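Local coordinates for AB hydrolase-1 domain-containing protein (Streptococcus mutans, PDB 4L9A) that belongs to the alpha/beta hydrolases and probably works as a carboxylesterase, splitting carboxylic esters, at residues A[48-53]-A[215-220]; A[77-80]-A[84-87]; A[200-203]-A[208-211]. All coordinates share one frame; numbering follows the deposited sequence.

Overall arrangement
All three contacts lie at the surface, on the same side of the protein, and join loops and a helix outside the central sheet. Interaction 2 ties a single loop to itself by three hydrogen bonds, two of them made by the buried side-chain amide of Asn79, one as acceptor and one as donor. Interaction 1 joins the loop after strand 43-47 to residues 215-220 through an apolar touch, a methyl over a guanidinium face and a weakly held water bridge. Interaction 3 links helix 188-206 to the loop behind it by one direct bond and another water. They share neighbours: Asn79 ND2 also reaches Ile216 O of interaction 1, Phe52 packs on Cys201 of interaction 3, and Val85 touches Val208.

Interaction 1: residues A[48-53]-A[215-220]; sequences SGAGFF and KIRLAL
Ala50 and Arg217 mark the closest approach of two irregular loop segments, their CA atoms still 8.6 Å apart, so that side chains and a water must span the gap. Arg217 does so with a long chain that runs extended as far as CD and then bends (chi3 -50°), which carries the guanidinium to Ala50. The methyl CB of Ala50 rests over one face of that flat group, offset toward its rim and 3.7 Å from Arg217 NH2; a small residue suits this place because it lets the group come near. Gly51 follows, with backbone angles (phi 156°) open to a residue without a side chain. Its own carbonyl accepts a hydrogen bond from a water, 3.2 Å from Gly51 O, and the same water receives a weak one from Arg217 NH2. Further along, Ile216 CD1 approaches the edge of the Phe52 ring, near the ring plane and 3.8 Å from CE1, and the two side chains cross at about a right angle. Residues 48-53 directly follow strand 43-47, in a position that in many alpha/beta hydrolases helps build the oxyanion hole. Phe52 spans between elements: its ring meets Tyr198 and touches Leu205 on helix 188-206, while Leu218 on the other segment leans on Leu93 and Trp96 on helix 93-106.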
ATOM      1  N   SER A  48       1.638   1.787  -1.246  1.00 18.89           N
ATOM      2  CA  SER A  48       0.622   2.670  -0.720  1.00 17.22           C
ATOM      3  C   SER A  48      -0.715   2.444  -1.404  1.00 22.61           C
ATOM      4  O   SER A  48      -0.821   1.685  -2.379  1.00 21.80           O
ATOM      5  CB  SER A  48       1.072   4.125  -0.901  1.00 17.11           C
ATOM      6  OG  SER A  48       2.220   4.351  -0.113  1.00 22.09           O
ATOM      7  N   GLY A  49      -1.741   3.097  -0.881  1.00 24.86           N
ATOM      8  CA  GLY A  49      -3.028   3.115  -1.546  1.00 20.13           C
ATOM      9  C   GLY A  49      -3.009   4.237  -2.561  1.00 31.56           C
ATOM     10  O   GLY A  49      -1.949   4.673  -3.008  1.00 33.76           O
ATOM     11  N   ALA A  50      -4.190   4.696  -2.932  1.00 21.69           N
ATOM     12  CA  ALA A  50      -4.330   5.769  -3.893  1.00 28.89           C
ATOM     13  C   ALA A  50      -4.161   7.028  -3.078  1.00 41.38           C
ATOM     14  O   ALA A  50      -4.711   7.154  -1.983  1.00 56.27           O
ATOM     15  CB  ALA A  50      -5.717   5.729  -4.563  1.00 28.60           C
ATOM     16  N   GLY A  51      -3.379   7.955  -3.589  1.00 35.49           N
ATOM     17  CA  GLY A  51      -3.061   9.137  -2.818  1.00 30.90           C
ATOM     18  C   GLY A  51      -1.770   9.709  -3.334  1.00 26.09           C
ATOM     19  O   GLY A  51      -1.163   9.136  -4.231  1.00 26.52           O
ATOM     20  N   PHE A  52      -1.356  10.837  -2.763  1.00 26.52           N
ATOM     21  CA  PHE A  52      -0.195  11.567  -3.252  1.00 26.79           C
ATOM     22  C   PHE A  52       0.981  11.442  -2.302  1.00 27.72           C
ATOM     23  O   PHE A  52       2.064  11.924  -2.605  1.00 24.12           O
ATOM     24  CB  PHE A  52      -0.511  13.062  -3.422  1.00 22.55           C
ATOM     25  CG  PHE A  52      -1.535  13.359  -4.475  1.00 34.20           C
ATOM     26  CD1 PHE A  52      -1.883  12.404  -5.418  1.00 29.62           C
ATOM     27  CD2 PHE A  52      -2.145  14.608  -4.524  1.00 35.29           C
ATOM     28  CE1 PHE A  52      -2.835  12.681  -6.381  1.00 36.54           C
ATOM     29  CE2 PHE A  52      -3.090  14.897  -5.490  1.00 38.41           C
ATOM     30  CZ  PHE A  52      -3.441  13.933  -6.418  1.00 36.82           C
ATOM     31  N   PHE A  53       0.776  10.826  -1.142  1.00 25.96           N
ATOM     32  CA  PHE A  53       1.875  10.693  -0.190  1.00 27.68           C
ATOM     33  C   PHE A  53       2.992   9.795  -0.738  1.00 23.47           C
ATOM     34  O   PHE A  53       2.730   8.808  -1.413  1.00 22.54           O
ATOM     35  CB  PHE A  53       1.388  10.108   1.132  1.00 26.50           C
ATOM     36  CG  PHE A  53       0.228  10.843   1.741  1.00 29.08           C
ATOM     37  CD1 PHE A  53       0.346  12.170   2.110  1.00 24.52           C
ATOM     38  CD2 PHE A  53      -0.978  10.193   1.957  1.00 29.93           C
ATOM     39  CE1 PHE A  53      -0.719  12.840   2.682  1.00 26.78           C
ATOM     40  CE2 PHE A  53      -2.062  10.861   2.532  1.00 30.25           C
ATOM     41  CZ  PHE A  53      -1.931  12.179   2.894  1.00 25.44           C
ATOM     42  N   LYS A 215      -4.915  10.273 -17.490  1.00 30.82           N
ATOM     43  CA  LYS A 215      -5.470   9.357 -16.502  1.00 32.45           C
ATOM     44  C   LYS A 215      -4.434   9.196 -15.413  1.00 30.63           C
ATOM     45  O   LYS A 215      -3.287   8.827 -15.688  1.00 30.65           O
ATOM     46  CB  LYS A 215      -5.762   7.991 -17.118  1.00 33.63           C
ATOM     47  CG  LYS A 215      -6.813   8.018 -18.209  1.00 48.48           C
ATOM     48  CD  LYS A 215      -8.119   8.588 -17.691  1.00 53.77           C
ATOM     49  CE  LYS A 215      -9.100   8.804 -18.831  1.00 67.41           C
ATOM     50  NZ  LYS A 215      -9.257   7.572 -19.658  1.00 70.59           N
ATOM     51  N   ILE A 216      -4.831   9.467 -14.176  1.00 22.79           N
ATOM     52  CA  ILE A 216      -3.878   9.500 -13.081  1.00 28.28           C
ATOM     53  C   ILE A 216      -3.462   8.088 -12.654  1.00 25.65           C
ATOM     54  O   ILE A 216      -2.381   7.884 -12.091  1.00 26.53           O
ATOM     55  CB  ILE A 216      -4.427  10.296 -11.887  1.00 30.80           C
ATOM     56  CG1 ILE A 216      -3.304  10.601 -10.892  1.00 39.77           C
ATOM     57  CG2 ILE A 216      -5.592   9.542 -11.226  1.00 32.78           C
ATOM     58  CD1 ILE A 216      -3.578  11.796 -10.015  1.00 42.15           C
ATOM     59  N   ARG A 217      -4.291   7.101 -12.955  1.00 22.86           N
ATOM     60  CA  ARG A 217      -3.976   5.740 -12.511  1.00 26.36           C
ATOM     61  C   ARG A 217      -4.376   4.676 -13.526  1.00 21.36           C
ATOM     62  O   ARG A 217      -5.331   4.846 -14.272  1.00 28.70           O
ATOM     63  CB  ARG A 217      -4.652   5.455 -11.173  1.00 43.00           C
ATOM     64  CG  ARG A 217      -4.246   4.133 -10.536  1.00 60.83           C
ATOM     65  CD  ARG A 217      -4.667   4.087  -9.073  1.00 71.63           C
ATOM     66  NE  ARG A 217      -4.234   5.293  -8.373  1.00 79.36           N
ATOM     67  CZ  ARG A 217      -4.987   6.379  -8.213  1.00 75.72           C
ATOM     68  NH1 ARG A 217      -6.228   6.414  -8.693  1.00 68.18           N
ATOM     69  NH2 ARG A 217      -4.498   7.431  -7.569  1.00 74.51           N
ATOM     70  N   LEU A 218      -3.641   3.575 -13.539  1.00 26.88           N
ATOM     71  CA  LEU A 218      -3.964   2.467 -14.424  1.00 30.50           C
ATOM     72  C   LEU A 218      -5.373   1.949 -14.122  1.00 32.35           C
ATOM     73  O   LEU A 218      -5.836   2.010 -12.992  1.00 30.10           O
ATOM     74  CB  LEU A 218      -2.927   1.355 -14.276  1.00 34.77           C
ATOM     75  CG  LEU A 218      -2.795   0.670 -12.911  1.00 31.96           C
ATOM     76  CD1 LEU A 218      -3.826  -0.457 -12.754  1.00 30.58           C
ATOM     77  CD2 LEU A 218      -1.367   0.146 -12.743  1.00 34.73           C
ATOM     78  N   ALA A 219      -6.065   1.458 -15.138  1.00 37.02           N
ATOM     79  CA  ALA A 219      -7.410   0.941 -14.924  1.00 41.72           C
ATOM     80  C   ALA A 219      -7.368  -0.562 -14.655  1.00 42.48           C
ATOM     81  O   ALA A 219      -6.592  -1.293 -15.286  1.00 40.07           O
ATOM     82  CB  ALA A 219      -8.296   1.252 -16.123  1.00 43.04           C
ATOM     83  N   LEU A 220      -8.193  -1.020 -13.714  1.00 37.43           N
ATOM     84  CA  LEU A 220      -8.291  -2.451 -13.420  1.00 37.62           C
ATOM     85  C   LEU A 220      -9.313  -3.123 -14.323  1.00 46.88           C
ATOM     86  O   LEU A 220     -10.336  -2.528 -14.659  1.00 49.67           O
ATOM     87  CB  LEU A 220      -8.666  -2.689 -11.957  1.00 36.20           C
ATOM     88  CG  LEU A 220      -7.591  -2.480 -10.891  1.00 38.30           C
ATOM     89  CD1 LEU A 220      -6.263  -3.039 -11.381  1.00 30.53           C
ATOM     90  CD2 LEU A 220      -7.452  -1.022 -10.534  1.00 50.94           C
TER
HETATM   91  O   HOH W   1      -1.866   9.283  -7.379  1.00 26.69           O

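Interaction 2: residues A[77-80]-A[84-87]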
ATOM      1  N   ALA A  77       4.101   4.834  -6.596  1.00 20.30           N
ATOM      2  CA  ALA A  77       3.453   4.634  -7.892  1.00 22.89           C
ATOM      3  C   ALA A  77       3.578   5.896  -8.747  1.00 18.47           C
ATOM      4  O   ALA A  77       3.778   6.995  -8.225  1.00 21.68           O
ATOM      5  CB  ALA A  77       1.965   4.254  -7.703  1.00 19.87           C
ATOM      6  N   PRO A  78       3.467   5.745 -10.070  1.00 21.79           N
ATOM      7  CA  PRO A  78       3.426   6.942 -10.916  1.00 26.82           C
ATOM      8  C   PRO A  78       2.398   7.930 -10.375  1.00 27.90           C
ATOM      9  O   PRO A  78       1.394   7.517  -9.771  1.00 23.58           O
ATOM     10  CB  PRO A  78       2.969   6.385 -12.271  1.00 26.68           C
ATOM     11  CG  PRO A  78       3.506   4.992 -12.279  1.00 21.98           C
ATOM     12  CD  PRO A  78       3.370   4.505 -10.858  1.00 17.37           C
ATOM     13  N   ASN A  79       2.644   9.218 -10.588  1.00 19.94           N
ATOM     14  CA  ASN A  79       1.714  10.259 -10.151  1.00 29.10           C
ATOM     15  C   ASN A  79       1.469  10.309  -8.641  1.00 26.24           C
ATOM     16  O   ASN A  79       0.424  10.796  -8.177  1.00 22.61           O
ATOM     17  CB  ASN A  79       0.375  10.119 -10.874  1.00 24.85           C
ATOM     18  CG  ASN A  79       0.504  10.300 -12.372  1.00 24.38           C
ATOM     19  OD1 ASN A  79       1.239  11.172 -12.851  1.00 26.31           O
ATOM     20  ND2 ASN A  79      -0.220   9.479 -13.125  1.00 22.92           N
ATOM     21  N   SER A  80       2.420   9.804  -7.873  1.00 18.48           N
ATOM     22  CA  SER A  80       2.326   9.909  -6.424  1.00 19.50           C
ATOM     23  C   SER A  80       3.680  10.167  -5.800  1.00 20.75           C
ATOM     24  O   SER A  80       4.709   9.761  -6.343  1.00 23.59           O
ATOM     25  CB  SER A  80       1.744   8.623  -5.833  1.00 31.83           C
ATOM     26  OG  SER A  80       2.749   7.638  -5.741  1.00 36.77           O
ATOM     27  N   PRO A  84       7.678  10.171 -10.909  1.00 21.23           N
ATOM     28  CA  PRO A  84       7.319  11.168 -11.922  1.00 22.27           C
ATOM     29  C   PRO A  84       5.818  11.180 -12.224  1.00 26.06           C
ATOM     30  O   PRO A  84       5.102  10.183 -12.004  1.00 21.22           O
ATOM     31  CB  PRO A  84       8.094  10.705 -13.166  1.00 20.77           C
ATOM     32  CG  PRO A  84       9.216   9.849 -12.638  1.00 19.58           C
ATOM     33  CD  PRO A  84       8.590   9.144 -11.442  1.00 18.75           C
ATOM     34  N   VAL A  85       5.332  12.313 -12.712  1.00 21.24           N
ATOM     35  CA  VAL A  85       3.983  12.340 -13.256  1.00 23.06           C
ATOM     36  C   VAL A  85       4.032  11.963 -14.737  1.00 27.59           C
ATOM     37  O   VAL A  85       4.964  12.337 -15.459  1.00 27.39           O
ATOM     38  CB  VAL A  85       3.270  13.693 -13.043  1.00 25.78           C
ATOM     39  CG1 VAL A  85       3.168  14.016 -11.546  1.00 21.57           C
ATOM     40  CG2 VAL A  85       3.981  14.800 -13.777  1.00 27.97           C
ATOM     41  N   SER A  86       3.034  11.195 -15.168  1.00 25.38           N
ATOM     42  CA  SER A  86       2.923  10.746 -16.547  1.00 25.51           C
ATOM     43  C   SER A  86       1.511  10.195 -16.767  1.00 31.26           C
ATOM     44  O   SER A  86       0.855   9.742 -15.820  1.00 26.51           O
ATOM     45  CB  SER A  86       3.955   9.655 -16.848  1.00 23.78           C
ATOM     46  OG  SER A  86       3.719   8.496 -16.058  1.00 27.12           O
ATOM     47  N   ASN A  87       1.045  10.239 -18.011  1.00 29.74           N
ATOM     48  CA  ASN A  87      -0.255   9.666 -18.336  1.00 21.43           C
ATOM     49  C   ASN A  87      -0.229   8.164 -18.078  1.00 30.74           C
ATOM     50  O   ASN A  87       0.697   7.479 -18.523  1.00 26.77           O
ATOM     51  CB  ASN A  87      -0.609   9.930 -19.794  1.00 22.87           C
ATOM     52  CG  ASN A  87      -2.092   9.732 -20.070  1.00 30.26           C
ATOM     53  OD1 ASN A  87      -2.809   9.152 -19.251  1.00 29.61           O
ATOM     54  ND2 ASN A  87      -2.559  10.231 -21.199  1.00 31.09           N
TER
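Asn79 and Val85 bring their CA atoms to 4.4 Å where the chain, after a type II turn from Ala77 to Ser80, doubles back along itself. The backbone N of Asn79 donates an almost straight bond to Pro84 O (3.0 Å, N-H...O 175°). Pro78 and Asn79 occupy the two central positions of the turn; proline has the fixed negative phi wanted at the first, and asparagine tolerates the positive phi (61°) of the second better than most residues. The Asn79 side chain then does the rest. With CG anti to its own carbonyl carbon, the amide reaches one residue of the other segment twice: OD1 accepts from Ser86 N (2.9 Å), and ND2 donates to Ser86 O (2.9 Å). The second bond lies in the carbonyl plane of Ser86, whereas Ser86 N is tilted from the plane of the Asn79 carbonyl. This pairing with both the N-H and the C=O of Ser86 fixes which way the buried amide is turned and tells OD1 from ND2, and ND2 also donates to Ile216 O. Ser80 OG reinforces the turn by donating to Ala77 O at 2.8 Å. The loop runs from strand 71-75 toward helix 93-106, and matches the D-x-R-G-x-G-x-S pattern common after this strand in alpha/beta hydrolases only in part: Pro78 and Asn79 take the places of its arginine and first glycine.

Interaction 3: residues A[200-203]-A[208-211]; sequences YCQR and VQSL
Gln202 and Gln209 meet through their side-chain amides, joining the last turns of helix 188-206 to the loop that leaves it. Along the helix, Tyr200 comes first and sets its ring against that of Tyr82. Cys201 follows, buried, with its side chain against Phe52. Gln202 carries the contact: its chain leaves the helix with CG anti to the backbone N and then turns at chi2 (71°), which swings the amide back toward the loop and lays NE2 beside Phe52. Its carbonyl OE1 accepts a hydrogen bond from Gln209 NE2, 3.0 Å away and bent, with an N-H...O angle of 138°. The two amide planes stand 54° apart and the donor is tilted from the Gln202 carbonyl plane. Gln209, in the type I turn from Val208 to Leu211, holds its chain extended beyond CG to bridge the distance. A water completes the ring, accepting from Gln202 NE2 at 3.1 Å and donating weakly to Gln209 OE1. Glutamine suits both places, since each amide can give and take at once. The link is uncharged, so it should depend little on pH, and its bent geometry suggests a modest tie at the surface.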
ATOM      1  N   TYR A 200       4.499  18.292  -3.096  1.00 30.07           N
ATOM      2  CA  TYR A 200       5.417  18.205  -4.227  1.00 32.96           C
ATOM      3  C   TYR A 200       4.702  17.480  -5.359  1.00 32.11           C
ATOM      4  O   TYR A 200       4.692  17.939  -6.494  1.00 30.61           O
ATOM      5  CB  TYR A 200       6.677  17.446  -3.831  1.00 33.82           C
ATOM      6  CG  TYR A 200       7.539  17.014  -4.995  1.00 33.23           C
ATOM      7  CD1 TYR A 200       7.354  15.774  -5.600  1.00 31.38           C
ATOM      8  CD2 TYR A 200       8.548  17.842  -5.482  1.00 41.97           C
ATOM      9  CE1 TYR A 200       8.146  15.370  -6.658  1.00 32.42           C
ATOM     10  CE2 TYR A 200       9.345  17.453  -6.542  1.00 39.71           C
ATOM     11  CZ  TYR A 200       9.144  16.221  -7.123  1.00 37.23           C
ATOM     12  OH  TYR A 200       9.937  15.836  -8.175  1.00 34.55           O
ATOM     13  N   CYS A 201       4.090  16.348  -5.031  1.00 23.12           N
ATOM     14  CA  CYS A 201       3.320  15.589  -6.011  1.00 22.56           C
ATOM     15  C   CYS A 201       2.219  16.441  -6.670  1.00 26.24           C
ATOM     16  O   CYS A 201       2.094  16.486  -7.902  1.00 25.85           O
ATOM     17  CB  CYS A 201       2.692  14.361  -5.344  1.00 20.02           C
ATOM     18  SG  CYS A 201       1.719  13.383  -6.485  1.00 24.22           S
ATOM     19  N   GLN A 202       1.412  17.113  -5.853  1.00 26.07           N
ATOM     20  CA  GLN A 202       0.320  17.924  -6.393  1.00 23.16           C
ATOM     21  C   GLN A 202       0.834  19.043  -7.289  1.00 26.28           C
ATOM     22  O   GLN A 202       0.228  19.373  -8.312  1.00 28.13           O
ATOM     23  CB  GLN A 202      -0.529  18.520  -5.271  1.00 26.05           C
ATOM     24  CG  GLN A 202      -1.594  19.509  -5.783  1.00 33.31           C
ATOM     25  CD  GLN A 202      -2.720  18.805  -6.534  1.00 40.64           C
ATOM     26  OE1 GLN A 202      -2.707  18.699  -7.765  1.00 36.85           O
ATOM     27  NE2 GLN A 202      -3.701  18.314  -5.787  1.00 34.50           N
ATOM     28  N   ARG A 203       1.956  19.627  -6.898  1.00 24.05           N
ATOM     29  CA  ARG A 203       2.586  20.650  -7.714  1.00 25.76           C
ATOM     30  C   ARG A 203       2.946  20.098  -9.101  1.00 32.49           C
ATOM     31  O   ARG A 203       2.610  20.706 -10.119  1.00 31.71           O
ATOM     32  CB  ARG A 203       3.816  21.201  -6.997  1.00 34.78           C
ATOM     33  CG  ARG A 203       4.566  22.273  -7.767  1.00 54.95           C
ATOM     34  CD  ARG A 203       5.576  22.991  -6.876  1.00 68.56           C
ATOM     35  NE  ARG A 203       6.496  22.084  -6.178  1.00 76.11           N
ATOM     36  CZ  ARG A 203       6.413  21.769  -4.885  1.00 78.73           C
ATOM     37  NH1 ARG A 203       5.447  22.281  -4.130  1.00 80.93           N
ATOM     38  NH2 ARG A 203       7.299  20.942  -4.342  1.00 75.78           N
ATOM     39  N   VAL A 208      -0.050  18.485 -15.605  1.00 28.32           N
ATOM     40  CA  VAL A 208      -0.689  17.541 -16.526  1.00 33.61           C
ATOM     41  C   VAL A 208      -2.157  17.167 -16.261  1.00 40.22           C
ATOM     42  O   VAL A 208      -2.866  16.750 -17.180  1.00 40.24           O
ATOM     43  CB  VAL A 208       0.111  16.231 -16.601  1.00 34.59           C
ATOM     44  CG1 VAL A 208       1.467  16.491 -17.198  1.00 36.91           C
ATOM     45  CG2 VAL A 208       0.231  15.608 -15.220  1.00 31.59           C
ATOM     46  N   GLN A 209      -2.620  17.304 -15.024  1.00 36.69           N
ATOM     47  CA  GLN A 209      -3.888  16.673 -14.663  1.00 44.52           C
ATOM     48  C   GLN A 209      -5.119  17.239 -15.383  1.00 52.23           C
ATOM     49  O   GLN A 209      -6.143  16.567 -15.481  1.00 52.90           O
ATOM     50  CB  GLN A 209      -4.091  16.660 -13.150  1.00 45.81           C
ATOM     51  CG  GLN A 209      -4.223  18.021 -12.523  1.00 49.57           C
ATOM     52  CD  GLN A 209      -4.227  17.936 -11.017  1.00 52.23           C
ATOM     53  OE1 GLN A 209      -4.346  16.848 -10.446  1.00 48.41           O
ATOM     54  NE2 GLN A 209      -4.096  19.082 -10.361  1.00 60.77           N
ATOM     55  N   SER A 210      -5.015  18.455 -15.905  1.00 52.13           N
ATOM     56  CA  SER A 210      -6.137  19.071 -16.606  1.00 56.42           C
ATOM     57  C   SER A 210      -6.093  18.835 -18.113  1.00 60.17           C
ATOM     58  O   SER A 210      -6.909  19.386 -18.856  1.00 62.74           O
ATOM     59  CB  SER A 210      -6.190  20.567 -16.311  1.00 54.60           C
ATOM     60  OG  SER A 210      -6.251  20.780 -14.924  1.00 62.34           O
ATOM     61  N   LEU A 211      -5.140  18.026 -18.564  1.00 49.67           N
ATOM     62  CA  LEU A 211      -5.074  17.665 -19.974  1.00 47.08           C
ATOM     63  C   LEU A 211      -6.079  16.566 -20.329  1.00 50.11           C
ATOM     64  O   LEU A 211      -6.340  15.667 -19.525  1.00 46.42           O
ATOM     65  CB  LEU A 211      -3.656  17.257 -20.350  1.00 45.06           C
ATOM     66  CG  LEU A 211      -2.658  18.400 -20.178  1.00 42.48           C
ATOM     67  CD1 LEU A 211      -1.230  17.952 -20.483  1.00 48.83           C
ATOM     68  CD2 LEU A 211      -3.063  19.574 -21.064  1.00 46.83           C
TER
HETATM   69  O   HOH W   2      -5.744  16.736  -7.438  1.00 43.35           O